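Local coordinates for 3-deoxy-manno-octulosonate cytidylyltransferase (Escherichia coli, PDB 1H7E), which activates the eight-carbon sugar KDO by coupling it to CMP from CTP, releasing diphosphate, probably for incorporation into bacterial lipopolysaccharide, at residues Asp90-Leu95 and Tyr178-Leu183; Ala150-Arg155 and Gln196-Glu201; Gln184-Leu189 and Gln202-Asn207. One frame throughout, in Å; residues are numbered along the deposited sequence.

Contact 1: Asp90-Leu95 and Tyr178-Leu183; sequences DIYINL and YRRDVL
Tyr92 and Arg180 meet through different choices of first torsion: Tyr92 holds CG anti to its carbonyl carbon (chi1 -62°), while Arg180 sets CG anti to its backbone nitrogen (chi1 -176°) and runs extended as far as NE. The guanidinium thereby arrives at the hydroxyl end of the ring, and Arg180 NH1 lies 2.7 Å from Tyr92 OH, within the planes of both groups, in a weak, bent hydrogen bond. Tyr92 OH is also hydrogen-bonded to the backbone O of Val87, and Arg180 NH1 to that of Met84, so both polar ends are tied to the region of helix 76-86. Nearer the root of the ring, Leu183 CD1 packs obliquely against Tyr92 CD1 at 3.7 Å. The backbones form an antiparallel pair in the central mixed sheet of this GT-A-like cytidylyltransferase, where strand 91-94 lies between strands 3-8 and 169-179. Tyr92 N gives a nearly straight bond to Tyr178 O (2.9 Å), and Tyr178 N returns one to Tyr92 O (2.8 Å). At the strand-to-helix turn, Arg180 N reaches Asp90 O at 3.0 Å from above the carbonyl plane. On the other face of the sheet Ile91 CD1 lies over the Arg179 guanidinium, whose NH1 bonds to Leu120 O. Main-chain bonds therefore fix the strand pairing, Arg180 NH1 and Arg179 NH1 meet neutral oxygens, and no salt bridge spans the pair.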
loop_
_atom_site.group_PDB
_atom_site.type_symbol
_atom_site.label_atom_id
_atom_site.label_comp_id
_atom_site.label_asym_id
_atom_site.label_seq_id
_atom_site.Cartn_x
_atom_site.Cartn_y
_atom_site.Cartn_z
ATOM N N ASP A 90 -21.104 -18.070 8.043
ATOM C CA ASP A 90 -20.865 -17.370 6.793
ATOM C C ASP A 90 -19.745 -16.343 7.041
ATOM O O ASP A 90 -18.966 -16.049 6.141
ATOM C CB ASP A 90 -22.126 -16.635 6.356
ATOM C CG ASP A 90 -23.304 -17.575 6.140
ATOM O OD1 ASP A 90 -23.123 -18.583 5.430
ATOM O OD2 ASP A 90 -24.403 -17.314 6.684
ATOM N N ILE A 91 -19.685 -15.816 8.268
ATOM C CA ILE A 91 -18.696 -14.801 8.663
ATOM C C ILE A 91 -18.017 -15.158 9.972
ATOM O O ILE A 91 -18.690 -15.412 10.969
ATOM C CB ILE A 91 -19.375 -13.417 8.850
ATOM C CG1 ILE A 91 -19.965 -12.935 7.515
ATOM C CG2 ILE A 91 -18.377 -12.402 9.431
ATOM C CD1 ILE A 91 -20.937 -11.795 7.654
ATOM N N TYR A 92 -16.686 -15.179 9.974
ATOM C CA TYR A 92 -15.917 -15.499 11.172
ATOM C C TYR A 92 -15.164 -14.261 11.615
ATOM O O TYR A 92 -14.456 -13.643 10.818
ATOM C CB TYR A 92 -14.887 -16.591 10.890
ATOM C CG TYR A 92 -15.488 -17.913 10.466
ATOM C CD1 TYR A 92 -15.878 -18.125 9.151
ATOM C CD2 TYR A 92 -15.681 -18.944 11.397
ATOM C CE1 TYR A 92 -16.457 -19.335 8.765
ATOM C CE2 TYR A 92 -16.259 -20.158 11.025
ATOM C CZ TYR A 92 -16.643 -20.345 9.712
ATOM O OH TYR A 92 -17.214 -21.535 9.316
ATOM N N ILE A 93 -15.308 -13.907 12.882
ATOM C CA ILE A 93 -14.628 -12.745 13.446
ATOM C C ILE A 93 -13.557 -13.291 14.365
ATOM O O ILE A 93 -13.825 -14.129 15.234
ATOM C CB ILE A 93 -15.602 -11.855 14.235
ATOM C CG1 ILE A 93 -16.616 -11.241 13.280
ATOM C CG2 ILE A 93 -14.842 -10.755 15.003
ATOM C CD1 ILE A 93 -17.808 -10.662 13.979
ATOM N N ASN A 94 -12.328 -12.846 14.155
ATOM C CA ASN A 94 -11.213 -13.306 14.961
ATOM C C ASN A 94 -10.827 -12.184 15.914
ATOM O O ASN A 94 -10.391 -11.127 15.470
ATOM C CB ASN A 94 -10.046 -13.640 14.037
ATOM C CG ASN A 94 -9.076 -14.625 14.645
ATOM O OD1 ASN A 94 -9.479 -15.675 15.159
ATOM N ND2 ASN A 94 -7.780 -14.321 14.547
ATOM N N LEU A 95 -11.079 -12.388 17.204
ATOM C CA LEU A 95 -10.750 -11.430 18.262
ATOM C C LEU A 95 -9.511 -11.896 18.986
ATOM O O LEU A 95 -9.344 -13.085 19.205
ATOM C CB LEU A 95 -11.839 -11.399 19.325
ATOM C CG LEU A 95 -13.131 -10.638 19.136
ATOM C CD1 LEU A 95 -13.799 -10.534 20.506
ATOM C CD2 LEU A 95 -12.844 -9.255 18.602
ATOM N N TYR A 178 -13.748 -12.437 8.445
ATOM C CA TYR A 178 -13.471 -13.139 7.196
ATOM C C TYR A 178 -14.706 -13.831 6.692
ATOM O O TYR A 178 -15.428 -14.424 7.474
ATOM C CB TYR A 178 -12.459 -14.271 7.397
ATOM C CG TYR A 178 -11.110 -13.866 7.914
ATOM C CD1 TYR A 178 -10.075 -13.537 7.034
ATOM C CD2 TYR A 178 -10.842 -13.870 9.275
ATOM C CE1 TYR A 178 -8.809 -13.235 7.500
ATOM C CE2 TYR A 178 -9.562 -13.559 9.752
ATOM C CZ TYR A 178 -8.560 -13.248 8.853
ATOM O OH TYR A 178 -7.296 -12.971 9.303
ATOM N N ARG A 179 -14.930 -13.761 5.387
ATOM C CA ARG A 179 -16.017 -14.480 4.735
ATOM C C ARG A 179 -15.527 -15.951 4.715
ATOM O O ARG A 179 -14.312 -16.222 4.652
ATOM C CB ARG A 179 -16.166 -13.998 3.296
ATOM C CG ARG A 179 -17.566 -13.802 2.853
ATOM C CD ARG A 179 -17.876 -12.342 2.846
ATOM N NE ARG A 179 -19.286 -12.099 3.124
ATOM C CZ ARG A 179 -19.806 -10.896 3.350
ATOM N NH1 ARG A 179 -19.022 -9.811 3.326
ATOM N NH2 ARG A 179 -21.103 -10.783 3.634
ATOM N N ARG A 180 -16.463 -16.899 4.783
ATOM C CA ARG A 180 -16.120 -18.322 4.784
ATOM C C ARG A 180 -15.241 -18.756 3.596
ATOM O O ARG A 180 -14.253 -19.488 3.774
ATOM C CB ARG A 180 -17.414 -19.163 4.830
ATOM C CG ARG A 180 -17.181 -20.661 4.939
ATOM C CD ARG A 180 -18.493 -21.434 5.152
ATOM N NE ARG A 180 -18.281 -22.876 5.027
ATOM C CZ ARG A 180 -17.909 -23.692 6.013
ATOM N NH1 ARG A 180 -17.715 -23.242 7.240
ATOM N NH2 ARG A 180 -17.648 -24.967 5.745
ATOM N N ASP A 181 -15.576 -18.299 2.397
ATOM C CA ASP A 181 -14.805 -18.695 1.215
ATOM C C ASP A 181 -13.337 -18.268 1.236
ATOM O O ASP A 181 -12.503 -18.924 0.616
ATOM C CB ASP A 181 -15.492 -18.261 -0.085
ATOM C CG ASP A 181 -15.745 -16.768 -0.150
ATOM O OD1 ASP A 181 -16.922 -16.360 -0.175
ATOM O OD2 ASP A 181 -14.767 -15.993 -0.201
ATOM N N VAL A 182 -13.002 -17.217 1.990
ATOM C CA VAL A 182 -11.605 -16.781 2.083
ATOM C C VAL A 182 -10.806 -17.799 2.879
ATOM O O VAL A 182 -9.700 -18.183 2.492
ATOM C CB VAL A 182 -11.472 -15.386 2.752
ATOM C CG1 VAL A 182 -9.997 -15.025 2.939
ATOM C CG2 VAL A 182 -12.147 -14.339 1.883
ATOM N N LEU A 183 -11.400 -18.276 3.971
ATOM C CA LEU A 183 -10.756 -19.251 4.828
ATOM C C LEU A 183 -10.634 -20.624 4.154
ATOM O O LEU A 183 -9.645 -21.324 4.379
ATOM C CB LEU A 183 -11.496 -19.348 6.160
ATOM C CG LEU A 183 -11.451 -18.063 7.010
ATOM C CD1 LEU A 183 -12.347 -18.225 8.205
ATOM C CD2 LEU A 183 -10.022 -17.755 7.464
#

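Contact 2: Ala150-Arg155 and Gln196-Glu201; sequences ALYFSR and QAESLE
The backbones of Arg155 and Glu198 approach to 6.9 Å between their CA atoms, where the end of strand 152-154 passes the last turn of helix 193-198 and Ser199 leaves the helix with positive phi. Glu198, bent at chi2 (-115°), brings its carboxylate up to the strand. Its OE2 takes two hydroxyls: Ser154 OG on the syn lone pair at 2.7 Å, and Tyr152 OH on the anti side at 2.8 Å, 33° out of the carboxylate plane. OE1 uses its own syn lone pair for Arg155 N, 2.9 Å away. The strand pairs with 141-144 in a small antiparallel sheet, separate from the main cytidylyltransferase sheet, and this end of it lies at the dimer interface: Tyr160 N of the second subunit gives a further hydrogen bond to Glu198 OE2, and Pro159 of that subunit packs on Tyr152. An alanine in place of Glu198 would probably leave the hydroxyls of Tyr152 and Ser154 and the Arg155 amide without their common acceptor, and the tyrosine ring less firmly placed. Arg155 runs past Glu198 in the opposite direction and reads the helix end instead of the carboxylate. Arg155 NE meets Glu198 O at 2.8 Å, nearly in line with the C=O bond, and Arg155 NH2 reaches Ser199 O at 3.2 Å from above that carbonyl's plane; both oxygens lie close to the guanidinium plane. Leu200 lays CD2 over a face of the same guanidinium, 3.6 Å from Arg155 NH2, and rests CD1 near Phe153 O and Ser154 CA.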
loop_
_atom_site.group_PDB
_atom_site.type_symbol
_atom_site.label_atom_id
_atom_site.label_comp_id
_atom_site.label_asym_id
_atom_site.label_seq_id
_atom_site.Cartn_x
_atom_site.Cartn_y
_atom_site.Cartn_z
ATOM N N ALA A 150 -7.688 -0.974 2.263
ATOM C CA ALA A 150 -6.281 -0.810 2.592
ATOM C C ALA A 150 -5.410 -0.873 1.344
ATOM O O ALA A 150 -5.665 -1.672 0.423
ATOM C CB ALA A 150 -5.836 -1.876 3.590
ATOM N N LEU A 151 -4.432 0.034 1.276
ATOM C CA LEU A 151 -3.467 0.043 0.165
ATOM C C LEU A 151 -2.258 -0.801 0.611
ATOM O O LEU A 151 -1.739 -1.613 -0.144
ATOM C CB LEU A 151 -3.003 1.481 -0.162
ATOM C CG LEU A 151 -4.081 2.408 -0.734
ATOM C CD1 LEU A 151 -3.456 3.774 -1.044
ATOM C CD2 LEU A 151 -4.691 1.791 -1.986
ATOM N N TYR A 152 -1.844 -0.625 1.856
ATOM C CA TYR A 152 -0.697 -1.369 2.389
ATOM C C TYR A 152 -0.676 -1.234 3.913
ATOM O O TYR A 152 -1.270 -0.298 4.468
ATOM C CB TYR A 152 0.623 -0.819 1.767
ATOM C CG TYR A 152 1.893 -1.608 2.076
ATOM C CD1 TYR A 152 2.019 -2.942 1.691
ATOM C CD2 TYR A 152 2.954 -1.028 2.775
ATOM C CE1 TYR A 152 3.155 -3.677 1.996
ATOM C CE2 TYR A 152 4.110 -1.768 3.080
ATOM C CZ TYR A 152 4.190 -3.091 2.687
ATOM O OH TYR A 152 5.289 -3.846 2.995
ATOM N N PHE A 153 -0.027 -2.194 4.583
ATOM C CA PHE A 153 0.146 -2.211 6.046
ATOM C C PHE A 153 1.673 -2.270 6.216
ATOM O O PHE A 153 2.330 -3.050 5.531
ATOM C CB PHE A 153 -0.400 -3.501 6.694
ATOM C CG PHE A 153 -1.895 -3.646 6.649
ATOM C CD1 PHE A 153 -2.528 -4.181 5.519
ATOM C CD2 PHE A 153 -2.665 -3.261 7.742
ATOM C CE1 PHE A 153 -3.928 -4.331 5.463
ATOM C CE2 PHE A 153 -4.067 -3.402 7.713
ATOM C CZ PHE A 153 -4.696 -3.936 6.568
ATOM N N SER A 154 2.226 -1.513 7.155
ATOM C CA SER A 154 3.666 -1.537 7.349
ATOM C C SER A 154 4.098 -1.131 8.738
ATOM O O SER A 154 3.366 -0.443 9.438
ATOM C CB SER A 154 4.341 -0.588 6.346
ATOM O OG SER A 154 5.757 -0.751 6.362
ATOM N N ARG A 155 5.295 -1.574 9.129
ATOM C CA ARG A 155 5.897 -1.191 10.403
ATOM C C ARG A 155 6.602 0.151 10.154
ATOM O O ARG A 155 6.928 0.850 11.099
ATOM C CB ARG A 155 6.901 -2.240 10.883
ATOM C CG ARG A 155 6.210 -3.540 11.348
ATOM C CD ARG A 155 7.205 -4.584 11.828
ATOM N NE ARG A 155 6.521 -5.853 12.062
ATOM C CZ ARG A 155 5.704 -6.094 13.086
ATOM N NH1 ARG A 155 5.468 -5.165 14.006
ATOM N NH2 ARG A 155 5.048 -7.241 13.140
ATOM N N GLN A 196 6.957 -11.818 4.658
ATOM C CA GLN A 196 8.161 -12.347 5.303
ATOM C C GLN A 196 9.104 -11.270 5.807
ATOM O O GLN A 196 9.700 -11.413 6.868
ATOM C CB GLN A 196 8.916 -13.239 4.337
ATOM C CG GLN A 196 8.121 -14.456 3.920
ATOM C CD GLN A 196 8.858 -15.298 2.898
ATOM O OE1 GLN A 196 9.435 -14.783 1.926
ATOM N NE2 GLN A 196 8.842 -16.602 3.110
ATOM N N ALA A 197 9.280 -10.226 5.006
ATOM C CA ALA A 197 10.138 -9.105 5.380
ATOM C C ALA A 197 9.581 -8.344 6.593
ATOM O O ALA A 197 10.290 -8.096 7.562
ATOM C CB ALA A 197 10.305 -8.162 4.139
ATOM N N GLU A 198 8.291 -8.011 6.564
ATOM C CA GLU A 198 7.649 -7.243 7.642
ATOM C C GLU A 198 7.174 -8.079 8.818
ATOM O O GLU A 198 6.962 -7.556 9.920
ATOM C CB GLU A 198 6.424 -6.504 7.086
ATOM C CG GLU A 198 6.697 -5.503 5.952
ATOM C CD GLU A 198 6.384 -4.077 6.353
ATOM O OE1 GLU A 198 6.159 -3.828 7.555
ATOM O OE2 GLU A 198 6.376 -3.207 5.470
ATOM N N SER A 199 6.956 -9.368 8.561
ATOM C CA SER A 199 6.425 -10.292 9.564
ATOM C C SER A 199 4.988 -9.825 9.883
ATOM O O SER A 199 4.640 -9.545 11.030
ATOM C CB SER A 199 7.319 -10.308 10.814
ATOM O OG SER A 199 7.094 -11.473 11.582
ATOM N N LEU A 200 4.180 -9.684 8.832
ATOM C CA LEU A 200 2.767 -9.249 8.939
ATOM C C LEU A 200 1.955 -10.209 8.082
ATOM O O LEU A 200 1.966 -10.148 6.842
ATOM C CB LEU A 200 2.554 -7.805 8.439
ATOM C CG LEU A 200 3.150 -6.666 9.275
ATOM C CD1 LEU A 200 2.994 -5.306 8.545
ATOM C CD2 LEU A 200 2.500 -6.657 10.663
ATOM N N GLU A 201 1.246 -11.108 8.755
ATOM C CA GLU A 201 0.475 -12.122 8.062
ATOM C C GLU A 201 -0.583 -11.610 7.110
ATOM O O GLU A 201 -0.822 -12.225 6.066
ATOM C CB GLU A 201 -0.168 -13.077 9.064
ATOM C CG GLU A 201 -0.370 -14.455 8.455
ATOM C CD GLU A 201 -1.191 -15.411 9.317
ATOM O OE1 GLU A 201 -1.408 -15.137 10.524
ATOM O OE2 GLU A 201 -1.614 -16.457 8.766
#

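Contact 3: Gln184-Leu189 and Gln202-Asn207; sequences QNYSQL and QLRLMN
Tyr186 and Arg204 cross at about a right angle, yet their flat ends are turned only 20° from each other. The contact joins the chain leaving helix 180-185 to helix 203-207, two short elements following the last residues of strand 169-179 in the cytidylyltransferase fold; a third short helix, 193-198, lies between them in sequence. Tyr186 carries CG anti to its backbone nitrogen (chi1 -170°), which swings the ring across to the facing helix. Its OH then sits over one face of the Arg204 guanidinium, 3.4 Å above the plane and displaced toward the rim. This is van der Waals contact, with no hydrogen bond between the two: the hydroxyl is hydrogen-bonded to Glu201 OE2, and Arg204 NH2 forms a salt bridge with Glu195 OE2. The salt bridge to Glu195 probably offsets the charge of the buried arginine.

The other approach to the ring is apolar. Leu205 also crosses Tyr186 at about a right angle and brings CD2 in the ring plane to the edge, 3.9 Å from Tyr186 CE1. Leu205 CD2 also lies 4.1 Å from Leu189 CD1, and the two leucine side chains run obliquely to each other. Leu189 faces helix 203-207 and sets its CB against the aliphatic part of Arg204, 4.0 Å from CD. Arg204 turns at chi3 (-48°) beyond this packing, taking its guanidinium out of line with the extended first part of the chain. At its edge, in plane, sits one water, which accepts from Arg204 NH1 at 2.8 Å and donates to Tyr186 O at 2.7 Å and Leu189 O at 3.0 Å.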
loop_
_atom_site.group_PDB
_atom_site.type_symbol
_atom_site.label_atom_id
_atom_site.label_comp_id
_atom_site.label_asym_id
_atom_site.label_seq_id
_atom_site.Cartn_x
_atom_site.Cartn_y
_atom_site.Cartn_z
ATOM N N GLN A 184 -11.597 -20.974 3.301
ATOM C CA GLN A 184 -11.563 -22.262 2.578
ATOM C C GLN A 184 -10.428 -22.323 1.564
ATOM O O GLN A 184 -9.889 -23.397 1.276
ATOM C CB GLN A 184 -12.871 -22.514 1.833
ATOM C CG GLN A 184 -14.037 -22.784 2.756
ATOM C CD GLN A 184 -15.337 -23.004 2.021
ATOM O OE1 GLN A 184 -15.807 -22.137 1.288
ATOM N NE2 GLN A 184 -15.945 -24.158 2.243
ATOM N N ASN A 185 -10.085 -21.166 1.005
ATOM C CA ASN A 185 -9.019 -21.064 0.014
ATOM C C ASN A 185 -7.693 -20.553 0.583
ATOM O O ASN A 185 -6.703 -20.477 -0.140
ATOM C CB ASN A 185 -9.454 -20.129 -1.124
ATOM C CG ASN A 185 -10.667 -20.641 -1.867
ATOM O OD1 ASN A 185 -10.758 -21.830 -2.184
ATOM N ND2 ASN A 185 -11.614 -19.746 -2.144
ATOM N N TYR A 186 -7.651 -20.302 1.885
ATOM C CA TYR A 186 -6.471 -19.739 2.515
ATOM C C TYR A 186 -5.192 -20.527 2.489
ATOM O O TYR A 186 -4.136 -19.952 2.235
ATOM C CB TYR A 186 -6.751 -19.325 3.963
ATOM C CG TYR A 186 -5.620 -18.521 4.582
ATOM C CD1 TYR A 186 -5.474 -17.144 4.319
ATOM C CD2 TYR A 186 -4.688 -19.133 5.418
ATOM C CE1 TYR A 186 -4.415 -16.405 4.885
ATOM C CE2 TYR A 186 -3.631 -18.405 5.986
ATOM C CZ TYR A 186 -3.504 -17.049 5.716
ATOM O OH TYR A 186 -2.474 -16.369 6.308
ATOM N N SER A 187 -5.270 -21.821 2.790
ATOM C CA SER A 187 -4.067 -22.664 2.845
ATOM C C SER A 187 -3.323 -22.846 1.522
ATOM O O SER A 187 -2.209 -23.344 1.515
ATOM C CB SER A 187 -4.395 -24.033 3.464
ATOM O OG SER A 187 -5.148 -24.832 2.564
ATOM N N GLN A 188 -3.957 -22.478 0.411
ATOM C CA GLN A 188 -3.339 -22.570 -0.906
ATOM C C GLN A 188 -2.532 -21.297 -1.280
ATOM O O GLN A 188 -1.827 -21.291 -2.288
ATOM C CB GLN A 188 -4.403 -22.824 -1.990
ATOM C CG GLN A 188 -5.204 -24.134 -1.824
ATOM C CD GLN A 188 -4.330 -25.356 -1.526
ATOM O OE1 GLN A 188 -3.267 -25.546 -2.126
ATOM N NE2 GLN A 188 -4.779 -26.189 -0.589
ATOM N N LEU A 189 -2.670 -20.217 -0.506
ATOM C CA LEU A 189 -1.951 -18.973 -0.790
ATOM C C LEU A 189 -0.485 -19.083 -0.391
ATOM O O LEU A 189 -0.136 -19.584 0.686
ATOM C CB LEU A 189 -2.564 -17.799 -0.034
ATOM C CG LEU A 189 -4.032 -17.491 -0.282
ATOM C CD1 LEU A 189 -4.463 -16.318 0.569
ATOM C CD2 LEU A 189 -4.229 -17.223 -1.746
ATOM N N GLN A 202 -1.192 -10.471 7.429
ATOM C CA GLN A 202 -2.234 -9.921 6.565
ATOM C C GLN A 202 -1.747 -9.573 5.143
ATOM O O GLN A 202 -2.543 -9.499 4.210
ATOM C CB GLN A 202 -2.936 -8.721 7.224
ATOM C CG GLN A 202 -2.054 -7.481 7.494
ATOM C CD GLN A 202 -1.361 -7.527 8.837
ATOM O OE1 GLN A 202 -0.789 -8.535 9.217
ATOM N NE2 GLN A 202 -1.399 -6.416 9.563
ATOM N N LEU A 203 -0.439 -9.395 4.970
ATOM C CA LEU A 203 0.096 -9.077 3.655
ATOM C C LEU A 203 -0.006 -10.281 2.744
ATOM O O LEU A 203 0.080 -10.127 1.533
ATOM C CB LEU A 203 1.543 -8.555 3.743
ATOM C CG LEU A 203 1.670 -7.192 4.447
ATOM C CD1 LEU A 203 3.149 -6.750 4.544
ATOM C CD2 LEU A 203 0.830 -6.150 3.694
ATOM N N ARG A 204 -0.205 -11.481 3.307
ATOM C CA ARG A 204 -0.352 -12.664 2.447
ATOM C C ARG A 204 -1.623 -12.505 1.608
ATOM O O ARG A 204 -1.656 -12.868 0.423
ATOM C CB ARG A 204 -0.461 -13.969 3.245
ATOM C CG ARG A 204 -0.457 -15.198 2.333
ATOM C CD ARG A 204 -0.422 -16.504 3.107
ATOM N NE ARG A 204 0.606 -16.479 4.147
ATOM C CZ ARG A 204 0.779 -17.433 5.053
ATOM N NH1 ARG A 204 -0.003 -18.505 5.039
ATOM N NH2 ARG A 204 1.666 -17.276 6.025
ATOM N N LEU A 205 -2.660 -11.942 2.219
ATOM C CA LEU A 205 -3.936 -11.730 1.531
ATOM C C LEU A 205 -3.803 -10.691 0.410
ATOM O O LEU A 205 -4.331 -10.872 -0.699
ATOM C CB LEU A 205 -4.995 -11.260 2.531
ATOM C CG LEU A 205 -5.366 -12.289 3.611
ATOM C CD1 LEU A 205 -6.223 -11.602 4.673
ATOM C CD2 LEU A 205 -6.106 -13.467 2.998
ATOM N N MET A 206 -3.107 -9.597 0.717
ATOM C CA MET A 206 -2.907 -8.529 -0.245
ATOM C C MET A 206 -2.094 -8.984 -1.439
ATOM O O MET A 206 -2.351 -8.559 -2.566
ATOM C CB MET A 206 -2.277 -7.329 0.443
ATOM C CG MET A 206 -3.171 -6.799 1.532
ATOM S SD MET A 206 -2.585 -5.228 2.087
ATOM C CE MET A 206 -3.406 -4.183 0.855
ATOM N N ASN A 207 -1.153 -9.898 -1.208
ATOM C CA ASN A 207 -0.334 -10.433 -2.296
ATOM C C ASN A 207 -1.205 -11.110 -3.354
ATOM O O ASN A 207 -0.931 -11.039 -4.558
ATOM C CB ASN A 207 0.668 -11.459 -1.758
ATOM C CG ASN A 207 1.647 -11.921 -2.825
ATOM O OD1 ASN A 207 2.285 -11.098 -3.485
ATOM N ND2 ASN A 207 1.721 -13.233 -3.045
HETATM O O HOH W 1 -1.691 -19.887 3.261
#

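How the contacts relate
All three contacts are largely buried, but they sit at different depths. The centre of contact 1, within the main sheet and untouched by the second subunit, is about 12 Å from the chain's centre; those of contacts 2 and 3 are about 15 and 17 Å from it. Contact 2 meets the second subunit through several residues, contact 3 mainly through Asn207. Contacts 1 and 3 share helix 180-185, and Leu205 of contact 3 packs on Tyr178 and Val182 of contact 1. Contacts 2 and 3 meet where Met206 packs on Phe153. Their chemistry differs accordingly: main-chain pairing dominates contact 1, a carboxylate and an arginine organise contact 2, and contact 3 relies on packing with a bridging water.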